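Local coordinates for protein haloacid delahogenase-like family hydrolase (Xanthomonas campestris pv. campestris, PDB 2PKE) that probably acts as a magnesium-dependent phosphatase of the haloacid dehalogenase-like superfamily, at residues Y70-K73 with G74-L77; G136-F139 with H140-K144; D176-A179 with E180-V183. All blocks are in the same frame, centred on the assembly; numbering follows the deposited sequence.

How the contacts relate
Contacts 1 and 2 each open a helix, 72-86 and 138-148, and they touch: Lys73 CE lies 3.8 Å from Asp137 OD2. Contact 3 is a turn between helix 165-175 and strand 182-186, with its centre about 32 Å from that of contact 1 and about 25 Å from that of contact 2. Contact 1 is the most buried and rests on main-chain bonds plus one threonine hydroxyl. Partly buried contact 2 adds a carboxylate cap and sends Gln141 and Lys144 to the magnesium ligand Asp21; contacts 1 and 2 both meet the second subunit. Contact 3, also partly buried, is bound by tight-turn bonds and by proline packing against a guanidinium group.

Contact 1 of 3, residues Y70-K73 with G74-L77; sequences YGAK and GMTL
With chi1 at -57°, Thr76 holds OG1 beside its own backbone N, and both groups reach the carbonyl of Ala72 one turn back in the helix. Thr76 OG1 lies 3.0 Å from Ala72 O and donates to it, while Thr76 N bonds to the same oxygen at 3.0 Å, the two arriving from opposite faces of the carbonyl plane. Selenomethionine Met75 carries CG anti to its backbone N (chi1 -174°) and bends at chi3, which brings CE back to 4.5 Å from Ala72 CB. Its backbone N donates to Gly71 O at 3.2 Å, in the carbonyl plane. Gly71 is the N-cap of helix 72-86 and has a positive phi of 130°, a backbone shape that favours glycine. Next in the series after Thr76, Leu77 N makes a weak bond to Lys73 O at 3.3 Å. Lys73 points away from 74-77, and its NZ bonds to Phe68 O of the second subunit; Ala72 and Met75 both pack on Tyr31 of helix 28-42. Ala72 O thus takes two donors, and one of these bonds gives the hydroxyl of the buried Thr76, whose side chain packs on Leu77 of the second subunit, a partner within its own helix.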
# COMPACT_ATOMS: atom_id res chain seq x y z
N TYR A 70 -0.50 0.66 -9.64
CA TYR A 70 0.88 0.81 -10.12
C TYR A 70 1.85 -0.07 -9.31
O TYR A 70 1.59 -0.39 -8.18
CB TYR A 70 1.34 2.26 -10.00
CG TYR A 70 0.51 3.20 -10.78
CD1 TYR A 70 0.71 3.36 -12.15
CD2 TYR A 70 -0.50 3.90 -10.17
CE1 TYR A 70 -0.09 4.20 -12.88
CE2 TYR A 70 -1.33 4.74 -10.92
CZ TYR A 70 -1.10 4.90 -12.26
OH TYR A 70 -1.90 5.77 -13.02
N GLY A 71 2.95 -0.44 -9.93
CA GLY A 71 4.06 -1.10 -9.25
C GLY A 71 4.56 -2.35 -9.93
O GLY A 71 3.94 -2.87 -10.86
N ALA A 72 5.70 -2.85 -9.45
CA ALA A 72 6.40 -4.01 -10.07
C ALA A 72 5.64 -5.32 -10.01
O ALA A 72 5.78 -6.18 -10.87
CB ALA A 72 7.76 -4.19 -9.42
N LYS A 73 4.85 -5.53 -8.97
CA LYS A 73 4.12 -6.79 -8.85
C LYS A 73 3.09 -6.98 -9.96
O LYS A 73 3.03 -8.05 -10.60
CB LYS A 73 3.53 -6.91 -7.45
CG LYS A 73 3.69 -8.29 -6.86
CD LYS A 73 4.01 -8.28 -5.37
CE LYS A 73 3.12 -7.42 -4.56
NZ LYS A 73 3.54 -7.59 -3.15
N GLY A 74 2.30 -5.95 -10.22
CA GLY A 74 1.33 -5.95 -11.30
C GLY A 74 2.03 -5.98 -12.64
O GLY A 74 1.56 -6.61 -13.58
N MSE A 75 3.17 -5.30 -12.72
CA MSE A 75 3.97 -5.30 -13.94
C MSE A 75 4.34 -6.74 -14.35
O MSE A 75 4.22 -7.10 -15.54
CB MSE A 75 5.27 -4.53 -13.73
CG MSE A 75 6.14 -4.32 -15.01
SE MSE A 75 8.01 -4.18 -14.63
CE MSE A 75 8.46 -5.74 -13.56
N THR A 76 4.79 -7.54 -13.38
CA THR A 76 5.16 -8.95 -13.61
C THR A 76 4.03 -9.82 -14.12
O THR A 76 4.19 -10.57 -15.09
CB THR A 76 5.72 -9.56 -12.39
OG1 THR A 76 6.85 -8.76 -11.98
CG2 THR A 76 6.19 -10.99 -12.67
N LEU A 77 2.87 -9.68 -13.48
CA LEU A 77 1.66 -10.39 -13.89
C LEU A 77 1.17 -9.94 -15.28
O LEU A 77 0.73 -10.79 -16.08
CB LEU A 77 0.56 -10.19 -12.87
CG LEU A 77 0.81 -10.92 -11.55
CD1 LEU A 77 -0.16 -10.31 -10.54
CD2 LEU A 77 0.68 -12.49 -11.64

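Contact 2 of 3, residues G136-F139 with H140-K144; sequences GDLF and HQEQK
Phe139 and Gln143 meet one turn apart on helix 138-148. The aromatic ring receives Gln143 CG over one face, offset toward the rim, in a CH-pi contact 4.0 Å from the ring centroid. Gln143 CG is put there by chi1 (-75°), anti to the carbonyl carbon; the bend at chi2 then carries the amide to the CE1 side, with OE1 4.0 Å from Phe139 CE1, and the amide plane is turned 42° from that of the ring. Behind the side chains, Gln143 N donates to Phe139 O at 3.0 Å.

His140 is held at the start of the helix by Asp137, the N-cap residue. With CG anti to the backbone N (chi1 -178°), Asp137 brings OD1 to 2.9 Å from His140 N; the bond is nearly straight, although the donor meets the oxygen from above the carboxylate plane. The imidazole and carboxylate planes are almost perpendicular, and Lys144 CE sits 3.5 Å above one face of the imidazole. Asp137 also supplies its carbonyl, with Asp137 O accepting from Gln141 N at 2.8 Å.

One turn on from Leu138, the Glu142 chain, extended beyond CG, brings OE2 to 3.7 Å from Leu138 CD1, while its OE1 bonds to Ser161 OG of the second subunit. On the metal side, Gln141 NE2 bonds to Asp21 OD2 and Lys144 NZ forms a salt bridge with Asp21 OD1, consistent with a second-shell role in positioning this magnesium ligand. The capped helix follows strand 129-135 in a beta-alpha-beta unit of the Rossmann-like HAD core, beside its metal site.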
# COMPACT_ATOMS: atom_id res chain seq x y z
N GLY A 136 1.61 3.99 -5.90
CA GLY A 136 2.08 2.65 -6.13
C GLY A 136 2.00 1.76 -4.92
O GLY A 136 1.04 1.82 -4.15
N ASP A 137 3.01 0.89 -4.81
CA ASP A 137 3.05 -0.20 -3.84
C ASP A 137 3.60 0.34 -2.53
O ASP A 137 4.76 0.79 -2.43
CB ASP A 137 3.90 -1.34 -4.45
CG ASP A 137 4.01 -2.59 -3.56
OD1 ASP A 137 4.22 -2.46 -2.33
OD2 ASP A 137 3.91 -3.71 -4.11
N LEU A 138 2.77 0.31 -1.51
CA LEU A 138 3.14 0.82 -0.21
C LEU A 138 4.37 0.16 0.36
O LEU A 138 5.25 0.82 0.87
CB LEU A 138 2.02 0.57 0.79
CG LEU A 138 2.22 1.01 2.23
CD1 LEU A 138 2.23 2.53 2.37
CD2 LEU A 138 1.12 0.42 3.03
N PHE A 139 4.38 -1.15 0.36
CA PHE A 139 5.53 -1.88 0.89
C PHE A 139 6.82 -1.59 0.11
O PHE A 139 7.86 -1.37 0.70
CB PHE A 139 5.27 -3.38 0.91
CG PHE A 139 6.42 -4.18 1.47
CD1 PHE A 139 6.61 -4.26 2.83
CD2 PHE A 139 7.32 -4.82 0.62
CE1 PHE A 139 7.66 -4.97 3.36
CE2 PHE A 139 8.41 -5.49 1.14
CZ PHE A 139 8.57 -5.59 2.51
N HIS A 140 6.76 -1.61 -1.22
CA HIS A 140 7.94 -1.35 -2.01
C HIS A 140 8.44 0.10 -1.85
O HIS A 140 9.65 0.33 -1.71
CB HIS A 140 7.69 -1.70 -3.46
CG HIS A 140 8.92 -1.72 -4.30
ND1 HIS A 140 8.87 -1.72 -5.68
CD2 HIS A 140 10.23 -1.79 -3.97
CE1 HIS A 140 10.10 -1.76 -6.16
NE2 HIS A 140 10.94 -1.82 -5.15
N GLN A 141 7.53 1.06 -1.88
CA GLN A 141 7.89 2.49 -1.67
C GLN A 141 8.48 2.72 -0.28
O GLN A 141 9.48 3.42 -0.11
CB GLN A 141 6.68 3.43 -1.94
CG GLN A 141 6.21 3.42 -3.40
CD GLN A 141 7.23 4.00 -4.30
OE1 GLN A 141 8.00 4.86 -3.89
NE2 GLN A 141 7.23 3.56 -5.56
N GLU A 142 7.91 2.06 0.73
CA GLU A 142 8.47 2.15 2.08
C GLU A 142 9.89 1.58 2.14
O GLU A 142 10.78 2.16 2.76
CB GLU A 142 7.59 1.43 3.06
CG GLU A 142 6.41 2.25 3.51
CD GLU A 142 5.57 1.47 4.50
OE1 GLU A 142 5.82 0.26 4.66
OE2 GLU A 142 4.66 2.06 5.10
N GLN A 143 10.12 0.47 1.44
CA GLN A 143 11.44 -0.12 1.40
C GLN A 143 12.44 0.76 0.63
O GLN A 143 13.60 0.86 1.02
CB GLN A 143 11.38 -1.56 0.91
CG GLN A 143 10.83 -2.59 1.97
CD GLN A 143 11.35 -2.38 3.42
OE1 GLN A 143 10.57 -2.41 4.38
NE2 GLN A 143 12.66 -2.16 3.58
N LYS A 144 12.00 1.43 -0.41
CA LYS A 144 12.87 2.30 -1.20
C LYS A 144 13.35 3.48 -0.36
O LYS A 144 14.54 3.73 -0.32
CB LYS A 144 12.22 2.78 -2.50
CG LYS A 144 11.92 1.67 -3.57
CD LYS A 144 11.71 2.31 -4.97
CE LYS A 144 10.64 1.71 -5.84
NZ LYS A 144 10.90 1.96 -7.34

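Contact 3 of 3, residues D176-A179 with E180-V183; sequences DLPA and ERFV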
# COMPACT_ATOMS: atom_id res chain seq x y z
N ASP A 176 -3.87 20.10 7.13
CA ASP A 176 -4.64 21.28 7.50
C ASP A 176 -4.02 22.49 6.83
O ASP A 176 -3.89 23.54 7.41
CB ASP A 176 -4.69 21.43 9.02
CG ASP A 176 -5.98 22.04 9.52
OD1 ASP A 176 -6.33 23.19 9.17
OD2 ASP A 176 -6.65 21.38 10.32
N LEU A 177 -3.69 22.34 5.56
CA LEU A 177 -2.90 23.34 4.86
C LEU A 177 -3.62 23.64 3.56
O LEU A 177 -4.05 22.70 2.91
CB LEU A 177 -1.51 22.74 4.58
CG LEU A 177 -0.42 23.72 4.22
CD1 LEU A 177 -0.05 24.51 5.46
CD2 LEU A 177 0.79 23.00 3.59
N PRO A 178 -3.79 24.92 3.19
CA PRO A 178 -4.38 25.19 1.88
C PRO A 178 -3.32 24.99 0.81
O PRO A 178 -2.13 25.09 1.11
CB PRO A 178 -4.80 26.63 1.97
CG PRO A 178 -3.96 27.23 3.02
CD PRO A 178 -3.42 26.18 3.89
N ALA A 179 -3.77 24.70 -0.41
CA ALA A 179 -2.85 24.34 -1.47
C ALA A 179 -1.89 25.45 -1.85
O ALA A 179 -0.78 25.15 -2.27
CB ALA A 179 -3.62 23.84 -2.70
N GLU A 180 -2.26 26.72 -1.68
CA GLU A 180 -1.33 27.82 -2.01
C GLU A 180 -0.08 27.91 -1.11
O GLU A 180 0.82 28.71 -1.38
CB GLU A 180 -2.01 29.19 -2.05
CG GLU A 180 -2.51 29.72 -0.65
CD GLU A 180 -3.92 29.31 -0.33
OE1 GLU A 180 -4.50 28.46 -1.06
OE2 GLU A 180 -4.45 29.82 0.69
N ARG A 181 -0.05 27.11 -0.05
CA ARG A 181 1.09 26.99 0.82
C ARG A 181 1.86 25.68 0.63
O ARG A 181 2.69 25.34 1.45
CB ARG A 181 0.66 27.16 2.27
CG ARG A 181 -0.08 28.44 2.51
CD ARG A 181 -0.23 28.77 3.98
NE ARG A 181 -1.24 29.82 4.13
CZ ARG A 181 -2.08 29.95 5.15
NH1 ARG A 181 -2.07 29.13 6.18
NH2 ARG A 181 -2.97 30.94 5.13
N PHE A 182 1.65 25.00 -0.51
CA PHE A 182 2.30 23.75 -0.81
C PHE A 182 2.95 23.79 -2.17
O PHE A 182 2.35 24.29 -3.13
CB PHE A 182 1.26 22.64 -0.69
CG PHE A 182 1.72 21.32 -1.16
CD1 PHE A 182 2.63 20.56 -0.45
CD2 PHE A 182 1.21 20.81 -2.32
CE1 PHE A 182 3.01 19.31 -0.91
CE2 PHE A 182 1.56 19.57 -2.78
CZ PHE A 182 2.46 18.80 -2.05
N VAL A 183 4.20 23.32 -2.22
CA VAL A 183 4.93 23.10 -3.46
C VAL A 183 5.17 21.60 -3.57
O VAL A 183 5.58 20.96 -2.63
CB VAL A 183 6.31 23.84 -3.49
CG1 VAL A 183 6.96 23.67 -4.84
CG2 VAL A 183 6.16 25.34 -3.20
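The 3.0 Å bond from Phe182 N to Ala179 O closes a short turn, and Arg181 N donates to Pro178 O at 3.1 Å just before it. Each links residues three apart, as in successive beta turns or a single 3-10 turn, and in both the donor stands above the carbonyl plane. The turn joins helix 165-175 to strand 182-186 of the parallel sheet in this Rossmann-like HAD core. Before the turn, Asp176 takes a positive phi as the C-prime residue of the Schellman motif that ends the helix.

Two longer side chains come against Pro178. Glu180 folds back, with CG between the backbone N and the carbonyl carbon (chi1 68°) and a bend at chi2, to bring OE2 within 3.5 Å of Pro178 CB. Arg181 runs extended from CG to NE, while its NH1 is bonded to Gln7 OE1. On the inner side, Leu177 CD2 approaches Phe182 CB at 4.3 Å, and both side chains also pack against Leu15 of the neighbouring strand. Over one face of the Arg181 guanidinium group, Pro178 CG sits 3.8 Å above the plane, over its centre.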